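Local coordinates for inorganic pyrophosphatase (Coxiella burnetii, PDB 3TR4), which probably hydrolyses inorganic pyrophosphate to two phosphate ions with the help of divalent metal ions, working as a homohexamer, at residues 13-25 and 80-92. Numbering follows the deposited sequence.
Sequences GIDDFNVIIEIPA and PVQPGVLMRVRAL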
# COMPACT_ATOMS: atom_id res chain seq x y z
N GLY B 13 -27.07 21.94 -7.39
CA GLY B 13 -26.45 23.20 -7.74
C GLY B 13 -25.00 23.29 -7.31
O GLY B 13 -24.42 22.30 -6.87
N ILE B 14 -24.43 24.49 -7.41
CA ILE B 14 -23.00 24.69 -7.20
C ILE B 14 -22.56 24.38 -5.77
O ILE B 14 -21.37 24.15 -5.52
CB ILE B 14 -22.58 26.13 -7.58
CG1 ILE B 14 -21.08 26.20 -7.85
CG2 ILE B 14 -23.01 27.12 -6.50
CD1 ILE B 14 -20.62 25.30 -9.00
N ASP B 15 -23.51 24.37 -4.84
CA ASP B 15 -23.21 24.07 -3.44
C ASP B 15 -23.53 22.63 -3.07
O ASP B 15 -23.36 22.22 -1.93
CB ASP B 15 -23.98 25.01 -2.51
CG ASP B 15 -23.41 26.41 -2.48
OD1 ASP B 15 -24.06 27.33 -3.01
OD2 ASP B 15 -22.30 26.58 -1.93
N ASP B 16 -24.01 21.87 -4.05
CA ASP B 16 -24.38 20.48 -3.80
C ASP B 16 -24.62 19.75 -5.11
O ASP B 16 -25.77 19.57 -5.53
CB ASP B 16 -25.64 20.41 -2.93
CG ASP B 16 -26.11 18.99 -2.70
OD1 ASP B 16 -25.31 18.06 -2.92
OD2 ASP B 16 -27.28 18.82 -2.29
N PHE B 17 -23.54 19.34 -5.76
CA PHE B 17 -23.66 18.62 -7.02
C PHE B 17 -22.94 17.28 -6.98
O PHE B 17 -22.16 17.00 -6.07
CB PHE B 17 -23.22 19.49 -8.21
CG PHE B 17 -21.78 19.93 -8.17
CD1 PHE B 17 -21.40 21.07 -7.48
CD2 PHE B 17 -20.80 19.22 -8.85
CE1 PHE B 17 -20.08 21.49 -7.46
CE2 PHE B 17 -19.48 19.63 -8.84
CZ PHE B 17 -19.12 20.76 -8.14
N ASN B 18 -23.23 16.44 -7.97
CA ASN B 18 -22.67 15.09 -8.01
C ASN B 18 -21.36 15.01 -8.77
O ASN B 18 -21.17 15.67 -9.79
CB ASN B 18 -23.69 14.12 -8.62
CG ASN B 18 -24.91 13.93 -7.74
OD1 ASN B 18 -24.82 14.03 -6.51
ND2 ASN B 18 -26.05 13.64 -8.35
N VAL B 19 -20.45 14.18 -8.26
CA VAL B 19 -19.20 13.92 -8.96
C VAL B 19 -18.92 12.43 -8.93
O VAL B 19 -19.03 11.78 -7.88
CB VAL B 19 -18.03 14.68 -8.32
CG1 VAL B 19 -16.71 14.18 -8.88
CG2 VAL B 19 -18.18 16.18 -8.56
N ILE B 20 -18.59 11.87 -10.09
CA ILE B 20 -18.12 10.50 -10.16
C ILE B 20 -16.60 10.52 -10.23
O ILE B 20 -16.02 11.10 -11.15
CB ILE B 20 -18.71 9.76 -11.37
CG1 ILE B 20 -20.22 9.60 -11.20
CG2 ILE B 20 -18.04 8.39 -11.52
CD1 ILE B 20 -20.93 9.01 -12.41
N ILE B 21 -15.96 9.91 -9.24
CA ILE B 21 -14.51 9.94 -9.15
C ILE B 21 -13.89 8.96 -10.15
O ILE B 21 -14.34 7.82 -10.27
CB ILE B 21 -14.03 9.63 -7.73
CG1 ILE B 21 -14.51 10.72 -6.76
CG2 ILE B 21 -12.51 9.51 -7.68
CD1 ILE B 21 -13.94 12.09 -7.05
N GLU B 22 -12.86 9.41 -10.85
CA GLU B 22 -12.19 8.58 -11.85
C GLU B 22 -10.75 8.29 -11.44
O GLU B 22 -10.22 7.22 -11.74
CB GLU B 22 -12.25 9.26 -13.23
CG GLU B 22 -13.65 9.28 -13.84
CD GLU B 22 -13.73 10.09 -15.13
OE1 GLU B 22 -13.11 11.17 -15.19
OE2 GLU B 22 -14.40 9.64 -16.08
N ILE B 23 -10.13 9.24 -10.74
CA ILE B 23 -8.75 9.11 -10.30
C ILE B 23 -8.61 9.58 -8.86
O ILE B 23 -8.98 10.71 -8.55
CB ILE B 23 -7.81 9.98 -11.16
CG1 ILE B 23 -8.02 9.70 -12.65
CG2 ILE B 23 -6.36 9.76 -10.76
CD1 ILE B 23 -7.28 10.66 -13.55
N PRO B 24 -8.07 8.73 -7.98
CA PRO B 24 -7.95 9.09 -6.56
C PRO B 24 -6.76 10.01 -6.33
O PRO B 24 -5.82 10.00 -7.13
CB PRO B 24 -7.68 7.75 -5.90
CG PRO B 24 -6.90 7.00 -6.93
CD PRO B 24 -7.46 7.42 -8.26
N ALA B 25 -6.80 10.80 -5.26
CA ALA B 25 -5.65 11.60 -4.87
C ALA B 25 -4.44 10.69 -4.72
O ALA B 25 -4.54 9.60 -4.15
CB ALA B 25 -5.93 12.33 -3.55
N PRO B 80 -7.91 9.67 -0.02
CA PRO B 80 -8.31 9.36 -1.40
C PRO B 80 -9.64 8.62 -1.48
O PRO B 80 -9.97 7.83 -0.59
CB PRO B 80 -7.17 8.47 -1.91
CG PRO B 80 -6.00 8.78 -1.02
CD PRO B 80 -6.60 9.09 0.32
N VAL B 81 -10.40 8.88 -2.54
CA VAL B 81 -11.67 8.19 -2.78
C VAL B 81 -11.49 7.19 -3.92
O VAL B 81 -10.82 7.47 -4.91
CB VAL B 81 -12.78 9.19 -3.15
CG1 VAL B 81 -14.05 8.46 -3.56
CG2 VAL B 81 -13.06 10.15 -1.99
N GLN B 82 -12.10 6.01 -3.79
CA GLN B 82 -11.98 4.95 -4.80
C GLN B 82 -12.62 5.34 -6.14
O GLN B 82 -13.74 5.84 -6.17
CB GLN B 82 -12.60 3.65 -4.28
CG GLN B 82 -12.72 2.53 -5.32
CD GLN B 82 -13.26 1.24 -4.73
OE1 GLN B 82 -12.60 0.60 -3.92
NE2 GLN B 82 -14.47 0.85 -5.14
N PRO B 83 -11.91 5.09 -7.25
CA PRO B 83 -12.47 5.38 -8.58
C PRO B 83 -13.80 4.66 -8.77
O PRO B 83 -13.93 3.51 -8.36
CB PRO B 83 -11.43 4.78 -9.53
CG PRO B 83 -10.17 4.75 -8.76
CD PRO B 83 -10.57 4.49 -7.33
N GLY B 84 -14.76 5.34 -9.39
CA GLY B 84 -16.05 4.73 -9.68
C GLY B 84 -17.11 5.11 -8.67
O GLY B 84 -18.29 4.81 -8.84
N VAL B 85 -16.68 5.79 -7.61
CA VAL B 85 -17.57 6.19 -6.53
C VAL B 85 -18.18 7.56 -6.80
O VAL B 85 -17.53 8.45 -7.33
CB VAL B 85 -16.82 6.20 -5.18
CG1 VAL B 85 -17.67 6.83 -4.09
CG2 VAL B 85 -16.43 4.78 -4.80
N LEU B 86 -19.45 7.72 -6.43
CA LEU B 86 -20.13 9.01 -6.58
C LEU B 86 -20.13 9.74 -5.24
O LEU B 86 -20.26 9.12 -4.19
CB LEU B 86 -21.56 8.80 -7.07
CG LEU B 86 -22.35 10.04 -7.51
CD1 LEU B 86 -23.48 9.65 -8.45
CD2 LEU B 86 -22.88 10.81 -6.31
N MSE B 87 -19.95 11.05 -5.28
CA MSE B 87 -19.97 11.85 -4.05
C MSE B 87 -20.60 13.22 -4.28
O MSE B 87 -20.61 13.73 -5.40
CB MSE B 87 -18.56 11.98 -3.47
CG MSE B 87 -17.56 12.67 -4.38
SE MSE B 87 -15.75 12.62 -3.62
CE MSE B 87 -16.11 13.51 -1.92
N ARG B 88 -21.13 13.79 -3.21
CA ARG B 88 -21.76 15.10 -3.27
C ARG B 88 -20.78 16.16 -2.80
O ARG B 88 -20.23 16.07 -1.70
CB ARG B 88 -23.03 15.12 -2.42
CG ARG B 88 -24.11 14.17 -2.93
CD ARG B 88 -25.30 14.09 -1.99
NE ARG B 88 -25.84 15.40 -1.66
CZ ARG B 88 -26.01 15.85 -0.42
NH1 ARG B 88 -25.69 15.08 0.61
NH2 ARG B 88 -26.50 17.06 -0.21
N VAL B 89 -20.55 17.17 -3.64
CA VAL B 89 -19.54 18.18 -3.37
C VAL B 89 -20.07 19.60 -3.53
O VAL B 89 -21.18 19.81 -4.02
CB VAL B 89 -18.31 17.99 -4.31
CG1 VAL B 89 -17.73 16.60 -4.17
CG2 VAL B 89 -18.70 18.26 -5.75
N ARG B 90 -19.27 20.56 -3.09
CA ARG B 90 -19.60 21.97 -3.23
C ARG B 90 -18.37 22.70 -3.77
O ARG B 90 -17.25 22.41 -3.36
CB ARG B 90 -20.03 22.56 -1.88
CG ARG B 90 -19.04 22.30 -0.75
CD ARG B 90 -19.58 22.78 0.60
NE ARG B 90 -18.62 22.54 1.67
CZ ARG B 90 -17.65 23.38 2.01
NH1 ARG B 90 -17.51 24.53 1.36
NH2 ARG B 90 -16.82 23.08 3.00
N ALA B 91 -18.59 23.63 -4.70
CA ALA B 91 -17.47 24.30 -5.37
C ALA B 91 -16.84 25.42 -4.54
O ALA B 91 -17.51 26.10 -3.77
CB ALA B 91 -17.91 24.83 -6.73
N LEU B 92 -15.54 25.60 -4.72
CA LEU B 92 -14.80 26.70 -4.10
C LEU B 92 -14.37 27.68 -5.17
O LEU B 92 -14.23 28.88 -4.92
CB LEU B 92 -13.57 26.17 -3.38
CG LEU B 92 -13.78 25.23 -2.20
CD1 LEU B 92 -12.43 24.78 -1.66
CD2 LEU B 92 -14.60 25.92 -1.12
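Strands 16-23 and 86-92 pair antiparallel in the curled beta sheet at the heart of the soluble pyrophosphatase fold, where F17 faces V89 and V19 faces M87 as hydrogen-bonded pairs. Each pair is closed by two backbone bonds, such as V89 N to F17 O at 2.9 Å. The bonding continues at I21: its N donates to V85 O, while G84 N reaches I21 O at 2.7 Å. G84 sits in the type II turn Q82-V85 at a positive phi (99°), where a side chain would collide with the carbonyl O of P83, so glycine fits.

The face carrying F17, V19, M87 and V89 is buried and apolar, with V73 and V75 of strand 72-75 packed on it. V89 puts CG2 over one face of the F17 ring, 3.6 Å from the ring centroid, in a CH-pi contact; the same methyl meets V19 CG2 at 3.5 Å. Placing CG between the backbone N and the carbonyl carbon (chi1 62°) lets the F17 ring lie across V89, while F167 also meets the ring. M87, modelled as selenomethionine, bends at chi3 and rests SE against I21 CG1 and CD1; an unbranched, flexible chain can fold over the isoleucine.

Beyond I21, rigid prolines suit the irregular chain: P24 CD packs on P83 CG at 3.8 Å. Nearby, E22 and I23 both face Y57 in a classic beta bulge; E22 OE2 accepts a hydrogen bond from Y34 N, near Y57 and K31, both predicted to bind substrate.

R88 rises from the N18, I20 and L86 face; it and D16 are partly exposed, which suits a salt bridge. R88 NE bonds D16 OD1 only weakly. D16 OD2 lies in the guanidinium plane of R88, whereas R88 NH2 approaches it from above the carboxylate plane, at 2.8 Å.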